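Local structure of Cag-Z (Helicobacter pylori, 1S2X) at residues N81-V84 and L85-N89; Y88-C91 and K92-T96; D48-D51 and P52-L56. The protein is of unknown function but is encoded by the cag pathogenicity island, which specifies a type IV secretion system of Helicobacter pylori. The protein carries 1 engineered substitution. All coordinates share one frame; numbering follows the deposited sequence.

Following the chain from the N terminus, interaction 3 comes first. There the loop after helix 31-43 turns into helix 52-68, and S49, N50 and D51 close on the first turn of that helix. The chain then runs to helix 74-101, which holds both other contacts. Interaction 1 joins 81-84 to 85-89, and interaction 2 joins 88-91 to 92-96. They overlap along helix 74-101, sharing Y88 and N89, with centres about 10 Å apart. All three are local, and none closes a long loop. Interactions 1 and 3 lie on opposite sides of the chain's centre, their centres about 42 Å apart. Interaction 3 sits by helix 149-158; the other two sit beside helices 105-135 and 161-183.

Interaction 1: residues N81-V84 and L85-N89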
ATOM      1  N   ASN A  81      -0.636  -7.036   3.441  1.00 38.88           N
ATOM      2  CA  ASN A  81      -0.123  -8.029   4.391  1.00 46.69           C
ATOM      3  C   ASN A  81       0.240  -9.320   3.667  1.00 39.99           C
ATOM      4  O   ASN A  81       1.308  -9.892   3.870  1.00 48.18           O
ATOM      5  CB  ASN A  81      -1.143  -8.295   5.504  1.00 51.15           C
ATOM      6  CG  ASN A  81      -0.570  -9.112   6.642  1.00 58.33           C
ATOM      7  OD1 ASN A  81      -0.201  -8.574   7.694  1.00 69.19           O
ATOM      8  ND2 ASN A  81      -0.488 -10.430   6.455  1.00 64.96           N
ATOM      9  N   ASN A  82      -0.649  -9.814   2.810  1.00 40.93           N
ATOM     10  CA  ASN A  82      -0.408 -11.024   2.041  1.00 35.86           C
ATOM     11  C   ASN A  82       0.855 -10.913   1.192  1.00 52.11           C
ATOM     12  O   ASN A  82       1.694 -11.806   1.169  1.00 44.63           O
ATOM     13  CB  ASN A  82      -1.584 -11.316   1.114  1.00 34.09           C
ATOM     14  CG  ASN A  82      -2.855 -11.587   1.900  1.00 42.55           C
ATOM     15  OD1 ASN A  82      -2.816 -11.615   3.131  1.00 44.33           O
ATOM     16  ND2 ASN A  82      -3.958 -11.775   1.181  1.00 52.02           N
ATOM     17  N   LEU A  83       0.969  -9.795   0.479  1.00 51.24           N
ATOM     18  CA  LEU A  83       2.120  -9.516  -0.358  1.00 36.30           C
ATOM     19  C   LEU A  83       3.414  -9.480   0.436  1.00 31.51           C
ATOM     20  O   LEU A  83       4.421 -10.075   0.065  1.00 52.55           O
ATOM     21  CB  LEU A  83       1.949  -8.151  -1.059  1.00 34.51           C
ATOM     22  CG  LEU A  83       3.162  -7.762  -1.917  1.00 35.02           C
ATOM     23  CD1 LEU A  83       2.772  -7.759  -3.384  1.00 42.81           C
ATOM     24  CD2 LEU A  83       3.723  -6.420  -1.486  1.00 29.53           C
ATOM     25  N   VAL A  84       3.391  -8.743   1.544  1.00 30.28           N
ATOM     26  CA  VAL A  84       4.576  -8.614   2.384  1.00 34.41           C
ATOM     27  C   VAL A  84       5.018  -9.972   2.926  1.00 48.24           C
ATOM     28  O   VAL A  84       6.218 -10.258   2.933  1.00 39.43           O
ATOM     29  CB  VAL A  84       4.338  -7.644   3.550  1.00 38.07           C
ATOM     30  CG1 VAL A  84       5.458  -7.717   4.586  1.00 37.73           C
ATOM     31  CG2 VAL A  84       4.198  -6.230   2.997  1.00 31.36           C
ATOM     32  N   LEU A  85       4.040 -10.760   3.361  1.00 46.30           N
ATOM     33  CA  LEU A  85       4.310 -12.079   3.915  1.00 44.49           C
ATOM     34  C   LEU A  85       4.943 -12.975   2.854  1.00 48.18           C
ATOM     35  O   LEU A  85       5.983 -13.594   3.092  1.00 41.82           O
ATOM     36  CB  LEU A  85       3.027 -12.686   4.474  1.00 40.19           C
ATOM     37  CG  LEU A  85       3.170 -14.028   5.200  1.00 45.05           C
ATOM     38  CD1 LEU A  85       4.058 -13.896   6.428  1.00 42.19           C
ATOM     39  CD2 LEU A  85       1.803 -14.573   5.576  1.00 53.02           C
ATOM     40  N   ALA A  86       4.288 -13.012   1.700  1.00 43.57           N
ATOM     41  CA  ALA A  86       4.678 -13.847   0.580  1.00 36.22           C
ATOM     42  C   ALA A  86       6.092 -13.502   0.091  1.00 42.06           C
ATOM     43  O   ALA A  86       6.793 -14.432  -0.313  1.00 47.96           O
ATOM     44  CB  ALA A  86       3.719 -13.743  -0.595  1.00 30.83           C
ATOM     45  N   SER A  87       6.442 -12.234   0.142  1.00 37.58           N
ATOM     46  CA  SER A  87       7.734 -11.679  -0.225  1.00 39.45           C
ATOM     47  C   SER A  87       8.792 -12.107   0.795  1.00 45.10           C
ATOM     48  O   SER A  87       9.915 -12.460   0.443  1.00 40.27           O
ATOM     49  CB  SER A  87       7.668 -10.151  -0.314  1.00 40.57           C
ATOM     50  OG  SER A  87       6.987  -9.702  -1.473  1.00 40.49           O
ATOM     51  N   TYR A  88       8.403 -12.068   2.066  1.00 38.13           N
ATOM     52  CA  TYR A  88       9.243 -12.461   3.184  1.00 43.25           C
ATOM     53  C   TYR A  88       9.608 -13.947   3.124  1.00 46.91           C
ATOM     54  O   TYR A  88      10.749 -14.319   3.344  1.00 42.20           O
ATOM     55  CB  TYR A  88       8.538 -12.213   4.511  1.00 49.96           C
ATOM     56  CG  TYR A  88       9.285 -12.715   5.727  1.00 47.63           C
ATOM     57  CD1 TYR A  88       8.783 -13.757   6.492  1.00 40.81           C
ATOM     58  CD2 TYR A  88      10.487 -12.136   6.110  1.00 51.91           C
ATOM     59  CE1 TYR A  88       9.459 -14.222   7.606  1.00 43.10           C
ATOM     60  CE2 TYR A  88      11.165 -12.594   7.223  1.00 50.18           C
ATOM     61  CZ  TYR A  88      10.649 -13.630   7.967  1.00 42.18           C
ATOM     62  OH  TYR A  88      11.334 -14.083   9.071  1.00 35.30           O
ATOM     63  N   ASN A  89       8.587 -14.731   2.820  1.00 47.16           N
ATOM     64  CA  ASN A  89       8.657 -16.174   2.708  1.00 44.44           C
ATOM     65  C   ASN A  89       9.557 -16.580   1.550  1.00 49.98           C
ATOM     66  O   ASN A  89      10.297 -17.557   1.677  1.00 41.34           O
ATOM     67  CB  ASN A  89       7.253 -16.739   2.540  1.00 46.01           C
ATOM     68  CG  ASN A  89       6.469 -16.784   3.838  1.00 49.04           C
ATOM     69  OD1 ASN A  89       5.255 -17.015   3.823  1.00 42.18           O
ATOM     70  ND2 ASN A  89       7.135 -16.578   4.967  1.00 40.55           N
TER
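The backbone carbonyl of L83 is approached on both faces by S87. The amide N of S87 lies on one side of the carbonyl plane, 3.0 Å from L83 O. S87 OG lies on the other side and donates to the same L83 O, also at 3.0 Å. The hydroxyl stands 37° out of the plane, so it does not use a lone-pair direction. The oxygen is therefore gripped by two bonds from one residue. The chi1 of S87 (-74°) places OG beside its own backbone N and turns it back to the preceding helical turn. S87 CB also lies 3.3 Å from L83 O. The pair is buried: F119 and F122 of helix 105-135 and I20 of helix 14-23 touch the S87 side chain.

This is a serine on an alpha-helix returning its hydroxyl to the carbonyl four residues back. It lies mid-helix, on helix 74-101, where the regular i to i+4 bonding continues around it. L85 N donates to N81 O at 2.9 Å, and A86 N donates to N82 O at 2.9 Å. Y88 N meets V84 O at 3.0 Å. The beta carbons also come close to the acceptors, with L85 CB 3.3 Å from N81 O.

The side chains face different surroundings. L83 touches F122 and E126 of helix 105-135, and also I20 and L21. V84 packs on I175 and K178 of helix 161-183. The ring of Y88 makes a cation-pi contact with K178. N81 and L85 are on the exposed side of the helix.

Interaction 2: residues Y88-C91 and K92-T96; sequences YNRC and KQEKT
The backbone makes regular i to i+4 helical bonds here, from K92 N to Y88 O, E94 N to R90 O and K95 N to C91 O, while the bond from Q93 N to N89 O is weak. The main side-chain contact is the salt bridge between R90 and E94, one turn apart. R90 has its CG opposite the backbone N, but the chain bends at chi2 (43°), which brings the guanidinium over to the next turn. R90 NE then donates to E94 OE2 at the guanidinium edge, near its plane. The separation of these atoms is 2.5 Å, very short, and its exact value is doubtful. R90 NH1 adds a weak bond to the same E94 OE2. The carboxylate is not coplanar with the guanidinium: the two planes stand 85° apart. One oxygen thus takes both donors, in place of a flat two-by-two pairing.

Y88 and K92 lie side by side and point the same way. K92 CD comes 3.1 Å from Y88 OH and approaches the ring obliquely. Within 92-96, T96 OG1 and T96 N both donate to K92 O, from opposite faces of its carbonyl plane. C91 packs on I115 and F119 of helix 105-135, and on L182 of helix 161-183.

The other oxygen, E94 OE1, accepts from the backbone N of F12, and this bond joins helix 74-101 to the N-terminal loop. E94 is buried, and both its oxygens have partners: OE2 has R90 and OE1 has F12 N. R90 probably helps to keep this buried carboxylate ionised.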
ATOM      1  N   TYR A  88       8.403 -12.068   2.066  1.00 38.13           N
ATOM      2  CA  TYR A  88       9.243 -12.461   3.184  1.00 43.25           C
ATOM      3  C   TYR A  88       9.608 -13.947   3.124  1.00 46.91           C
ATOM      4  O   TYR A  88      10.749 -14.319   3.344  1.00 42.20           O
ATOM      5  CB  TYR A  88       8.538 -12.213   4.511  1.00 49.96           C
ATOM      6  CG  TYR A  88       9.285 -12.715   5.727  1.00 47.63           C
ATOM      7  CD1 TYR A  88       8.783 -13.757   6.492  1.00 40.81           C
ATOM      8  CD2 TYR A  88      10.487 -12.136   6.110  1.00 51.91           C
ATOM      9  CE1 TYR A  88       9.459 -14.222   7.606  1.00 43.10           C
ATOM     10  CE2 TYR A  88      11.165 -12.594   7.223  1.00 50.18           C
ATOM     11  CZ  TYR A  88      10.649 -13.630   7.967  1.00 42.18           C
ATOM     12  OH  TYR A  88      11.334 -14.083   9.071  1.00 35.30           O
ATOM     13  N   ASN A  89       8.587 -14.731   2.820  1.00 47.16           N
ATOM     14  CA  ASN A  89       8.657 -16.174   2.708  1.00 44.44           C
ATOM     15  C   ASN A  89       9.557 -16.580   1.550  1.00 49.98           C
ATOM     16  O   ASN A  89      10.297 -17.557   1.677  1.00 41.34           O
ATOM     17  CB  ASN A  89       7.253 -16.739   2.540  1.00 46.01           C
ATOM     18  CG  ASN A  89       6.469 -16.784   3.838  1.00 49.04           C
ATOM     19  OD1 ASN A  89       5.255 -17.015   3.823  1.00 42.18           O
ATOM     20  ND2 ASN A  89       7.135 -16.578   4.967  1.00 40.55           N
ATOM     21  N   ARG A  90       9.508 -15.844   0.448  1.00 48.68           N
ATOM     22  CA  ARG A  90      10.397 -16.084  -0.692  1.00 48.16           C
ATOM     23  C   ARG A  90      11.835 -15.711  -0.359  1.00 43.51           C
ATOM     24  O   ARG A  90      12.787 -16.465  -0.569  1.00 37.56           O
ATOM     25  CB  ARG A  90       9.907 -15.295  -1.904  1.00 45.34           C
ATOM     26  CG  ARG A  90      10.730 -15.403  -3.170  1.00 45.50           C
ATOM     27  CD  ARG A  90      11.185 -16.826  -3.456  1.00 55.54           C
ATOM     28  NE  ARG A  90      12.343 -16.849  -4.354  1.00 53.36           N
ATOM     29  CZ  ARG A  90      12.708 -17.906  -5.070  1.00 55.49           C
ATOM     30  NH1 ARG A  90      13.771 -17.830  -5.855  1.00 50.82           N
ATOM     31  NH2 ARG A  90      12.021 -19.039  -5.009  1.00 38.14           N
ATOM     32  N   CYS A  91      12.043 -14.513   0.186  1.00 38.07           N
ATOM     33  CA  CYS A  91      13.396 -14.089   0.528  1.00 42.83           C
ATOM     34  C   CYS A  91      14.031 -14.935   1.622  1.00 54.39           C
ATOM     35  O   CYS A  91      15.255 -15.131   1.619  1.00 58.44           O
ATOM     36  CB  CYS A  91      13.388 -12.614   0.952  1.00 41.30           C
ATOM     37  SG  CYS A  91      12.839 -11.507  -0.382  1.00 38.15           S
ATOM     38  N   LYS A  92      13.237 -15.439   2.563  1.00 53.17           N
ATOM     39  CA  LYS A  92      13.795 -16.215   3.664  1.00 57.15           C
ATOM     40  C   LYS A  92      14.373 -17.547   3.166  1.00 54.24           C
ATOM     41  O   LYS A  92      15.441 -17.932   3.646  1.00 58.19           O
ATOM     42  CB  LYS A  92      12.762 -16.481   4.760  1.00 57.51           C
ATOM     43  CG  LYS A  92      13.409 -16.734   6.117  1.00 62.98           C
ATOM     44  CD  LYS A  92      12.529 -16.239   7.251  1.00 71.73           C
ATOM     45  CE  LYS A  92      12.654 -17.077   8.508  1.00 73.03           C
ATOM     46  NZ  LYS A  92      12.285 -18.503   8.261  1.00 68.66           N
ATOM     47  N   GLN A  93      13.658 -18.165   2.247  1.00 45.27           N
ATOM     48  CA  GLN A  93      13.977 -19.398   1.562  1.00 46.14           C
ATOM     49  C   GLN A  93      15.220 -19.186   0.698  1.00 57.10           C
ATOM     50  O   GLN A  93      16.168 -19.968   0.735  1.00 51.11           O
ATOM     51  CB  GLN A  93      12.814 -19.876   0.695  1.00 48.84           C
ATOM     52  CG  GLN A  93      13.223 -20.625  -0.565  1.00 52.24           C
ATOM     53  CD  GLN A  93      12.125 -21.530  -1.096  1.00 64.35           C
ATOM     54  OE1 GLN A  93      12.242 -22.126  -2.171  1.00 68.53           O
ATOM     55  NE2 GLN A  93      11.038 -21.647  -0.335  1.00 65.82           N
ATOM     56  N   GLU A  94      15.198 -18.100  -0.069  1.00 58.66           N
ATOM     57  CA  GLU A  94      16.377 -17.735  -0.852  1.00 57.08           C
ATOM     58  C   GLU A  94      17.561 -17.597   0.105  1.00 59.08           C
ATOM     59  O   GLU A  94      18.611 -18.210  -0.097  1.00 62.95           O
ATOM     60  CB  GLU A  94      16.158 -16.453  -1.647  1.00 55.85           C
ATOM     61  CG  GLU A  94      15.246 -16.609  -2.853  1.00 54.68           C
ATOM     62  CD  GLU A  94      15.261 -15.421  -3.794  1.00 50.88           C
ATOM     63  OE1 GLU A  94      16.225 -14.629  -3.809  1.00 48.08           O
ATOM     64  OE2 GLU A  94      14.281 -15.289  -4.558  1.00 41.44           O
ATOM     65  N   LYS A  95      17.353 -16.789   1.147  1.00 52.83           N
ATOM     66  CA  LYS A  95      18.394 -16.536   2.133  1.00 47.54           C
ATOM     67  C   LYS A  95      18.972 -17.845   2.659  1.00 55.57           C
ATOM     68  O   LYS A  95      20.183 -17.998   2.805  1.00 52.92           O
ATOM     69  CB  LYS A  95      17.884 -15.701   3.307  1.00 50.36           C
ATOM     70  CG  LYS A  95      18.996 -14.866   3.936  1.00 52.25           C
ATOM     71  CD  LYS A  95      18.566 -14.235   5.255  1.00 47.39           C
ATOM     72  CE  LYS A  95      19.296 -14.874   6.426  1.00 53.77           C
ATOM     73  NZ  LYS A  95      19.626 -13.871   7.478  1.00 66.61           N
ATOM     74  N   THR A  96      18.097 -18.807   2.953  1.00 58.38           N
ATOM     75  CA  THR A  96      18.616 -20.055   3.505  1.00 60.46           C
ATOM     76  C   THR A  96      19.461 -20.789   2.464  1.00 55.73           C
ATOM     77  O   THR A  96      20.597 -21.156   2.769  1.00 57.58           O
ATOM     78  CB  THR A  96      17.491 -20.971   4.010  1.00 65.02           C
ATOM     79  OG1 THR A  96      16.646 -20.249   4.909  1.00 51.45           O
ATOM     80  CG2 THR A  96      18.073 -22.144   4.798  1.00 70.18           C
TER

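Interaction 3: residues D48-D51 and P52-L56; sequences DSND and PQDFL
D51 holds chi1 at 58°, with CG between its backbone N and its carbonyl carbon, and D54 holds chi1 at 178°, with CG opposite its backbone N; the first brings a carboxylate over the start of the helix, the second sends one back to the loop. D51 OD2 accepts from D54 N at 2.8 Å. It takes a second, weak bond from Q53 N at 3.1 Å. The donor D54 N comes from above the D51 carboxylate plane, 46° out of it. The carbonyl of D51 starts the helix bonding: F55 N donates to D51 O at 2.9 Å.

D54 OD2 receives the backbone N of N50 at 2.7 Å. This bond is straight and uses the anti lone pair of OD2, the one away from the other oxygen. R58 also makes a salt bridge to OD2, so the loop bond and the charge share one atom. The side-chain amide of N50 lies almost parallel to the D54 carboxylate. The side chains of D51 and D54 cross at about a right angle, and these like charges are probably eased by R58 and by the amides that meet them.

S49 lies against F55, late in the first turn. Its OG is 3.7 Å from F55 CD2, in the plane of the ring at its edge. That hydroxyl is hydrogen-bonded to L46 O. F55 itself packs on P144 and I147.

P52 takes the first helical position. The return bond from D54 goes to N50 N and not to the amide of D51 itself, so this is not a capping box proper. The arrangement is that of an aspartate N-cap: D51 closes the start of helix 52-68, its side chain taking D54 N and, weakly, Q53 N.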
ATOM      1  N   ASP A  48     -18.864  21.731  -5.547  1.00 33.63           N
ATOM      2  CA  ASP A  48     -19.843  22.810  -5.406  1.00 39.15           C
ATOM      3  C   ASP A  48     -20.190  23.079  -3.949  1.00 45.34           C
ATOM      4  O   ASP A  48     -21.257  23.647  -3.686  1.00 39.34           O
ATOM      5  CB  ASP A  48     -21.118  22.501  -6.195  1.00 37.85           C
ATOM      6  CG  ASP A  48     -20.833  22.218  -7.659  1.00 38.42           C
ATOM      7  OD1 ASP A  48     -21.482  21.315  -8.224  1.00 46.87           O
ATOM      8  OD2 ASP A  48     -19.961  22.891  -8.245  1.00 38.74           O
ATOM      9  N   SER A  49     -19.331  22.686  -3.000  1.00 38.43           N
ATOM     10  CA  SER A  49     -19.671  22.968  -1.602  1.00 35.22           C
ATOM     11  C   SER A  49     -19.821  24.474  -1.378  1.00 30.46           C
ATOM     12  O   SER A  49     -19.017  25.274  -1.866  1.00 43.11           O
ATOM     13  CB  SER A  49     -18.623  22.376  -0.660  1.00 32.30           C
ATOM     14  OG  SER A  49     -18.379  21.004  -0.938  1.00 36.18           O
ATOM     15  N   ASN A  50     -20.829  24.908  -0.626  1.00 30.08           N
ATOM     16  CA  ASN A  50     -20.992  26.347  -0.405  1.00 41.87           C
ATOM     17  C   ASN A  50     -19.967  26.957   0.533  1.00 49.94           C
ATOM     18  O   ASN A  50     -19.621  28.130   0.374  1.00 52.53           O
ATOM     19  CB  ASN A  50     -22.379  26.624   0.197  1.00 44.98           C
ATOM     20  CG  ASN A  50     -23.470  26.214  -0.769  1.00 49.85           C
ATOM     21  OD1 ASN A  50     -24.498  25.684  -0.353  1.00 84.47           O
ATOM     22  ND2 ASN A  50     -23.235  26.465  -2.052  1.00 59.84           N
ATOM     23  N   ASP A  51     -19.502  26.205   1.525  1.00 43.25           N
ATOM     24  CA  ASP A  51     -18.680  26.753   2.597  1.00 49.22           C
ATOM     25  C   ASP A  51     -18.002  25.626   3.367  1.00 46.79           C
ATOM     26  O   ASP A  51     -18.405  24.480   3.171  1.00 45.80           O
ATOM     27  CB  ASP A  51     -19.570  27.600   3.521  1.00 48.77           C
ATOM     28  CG  ASP A  51     -20.704  26.762   4.082  1.00 44.71           C
ATOM     29  OD1 ASP A  51     -21.845  26.928   3.612  1.00 48.49           O
ATOM     30  OD2 ASP A  51     -20.440  25.935   4.977  1.00 51.34           O
ATOM     31  N   PRO A  52     -17.004  25.904   4.187  1.00 44.31           N
ATOM     32  CA  PRO A  52     -16.300  24.860   4.936  1.00 38.80           C
ATOM     33  C   PRO A  52     -17.180  23.818   5.592  1.00 37.86           C
ATOM     34  O   PRO A  52     -16.928  22.608   5.526  1.00 35.21           O
ATOM     35  CB  PRO A  52     -15.596  25.689   6.031  1.00 43.10           C
ATOM     36  CG  PRO A  52     -15.277  26.979   5.357  1.00 42.56           C
ATOM     37  CD  PRO A  52     -16.434  27.244   4.449  1.00 38.16           C
ATOM     38  N   GLN A  53     -18.262  24.195   6.280  1.00 40.43           N
ATOM     39  CA  GLN A  53     -18.954  23.087   6.958  1.00 48.79           C
ATOM     40  C   GLN A  53     -19.946  22.429   6.009  1.00 46.95           C
ATOM     41  O   GLN A  53     -20.442  21.327   6.260  1.00 34.84           O
ATOM     42  CB  GLN A  53     -19.615  23.564   8.251  1.00 57.41           C
ATOM     43  CG  GLN A  53     -18.669  23.836   9.409  1.00 61.33           C
ATOM     44  CD  GLN A  53     -17.695  22.715   9.708  1.00 57.40           C
ATOM     45  OE1 GLN A  53     -18.058  21.542   9.797  1.00 38.08           O
ATOM     46  NE2 GLN A  53     -16.420  23.057   9.885  1.00 43.99           N
ATOM     47  N   ASP A  54     -20.250  23.098   4.895  1.00 37.32           N
ATOM     48  CA  ASP A  54     -21.135  22.449   3.920  1.00 30.89           C
ATOM     49  C   ASP A  54     -20.319  21.395   3.172  1.00 25.01           C
ATOM     50  O   ASP A  54     -20.857  20.361   2.790  1.00 35.10           O
ATOM     51  CB  ASP A  54     -21.737  23.436   2.936  1.00 37.20           C
ATOM     52  CG  ASP A  54     -22.630  22.826   1.878  1.00 34.40           C
ATOM     53  OD1 ASP A  54     -23.610  22.129   2.220  1.00 45.99           O
ATOM     54  OD2 ASP A  54     -22.363  23.053   0.677  1.00 43.16           O
ATOM     55  N   PHE A  55     -19.046  21.690   2.988  1.00 22.71           N
ATOM     56  CA  PHE A  55     -18.067  20.750   2.457  1.00 25.97           C
ATOM     57  C   PHE A  55     -18.031  19.508   3.350  1.00 23.92           C
ATOM     58  O   PHE A  55     -18.137  18.371   2.891  1.00 33.15           O
ATOM     59  CB  PHE A  55     -16.685  21.401   2.379  1.00 21.92           C
ATOM     60  CG  PHE A  55     -15.541  20.442   2.116  1.00 22.14           C
ATOM     61  CD1 PHE A  55     -14.621  20.120   3.102  1.00 28.40           C
ATOM     62  CD2 PHE A  55     -15.380  19.858   0.877  1.00 21.10           C
ATOM     63  CE1 PHE A  55     -13.575  19.250   2.854  1.00 23.50           C
ATOM     64  CE2 PHE A  55     -14.341  18.983   0.623  1.00 26.07           C
ATOM     65  CZ  PHE A  55     -13.426  18.673   1.610  1.00 21.24           C
ATOM     66  N   LEU A  56     -17.879  19.720   4.652  1.00 31.33           N
ATOM     67  CA  LEU A  56     -17.740  18.595   5.586  1.00 33.74           C
ATOM     68  C   LEU A  56     -19.027  17.801   5.689  1.00 24.98           C
ATOM     69  O   LEU A  56     -19.010  16.592   5.894  1.00 29.58           O
ATOM     70  CB  LEU A  56     -17.321  19.093   6.971  1.00 36.79           C
ATOM     71  CG  LEU A  56     -15.844  19.492   7.033  1.00 34.30           C
ATOM     72  CD1 LEU A  56     -15.420  19.727   8.470  1.00 43.04           C
ATOM     73  CD2 LEU A  56     -14.999  18.421   6.342  1.00 26.65           C
TER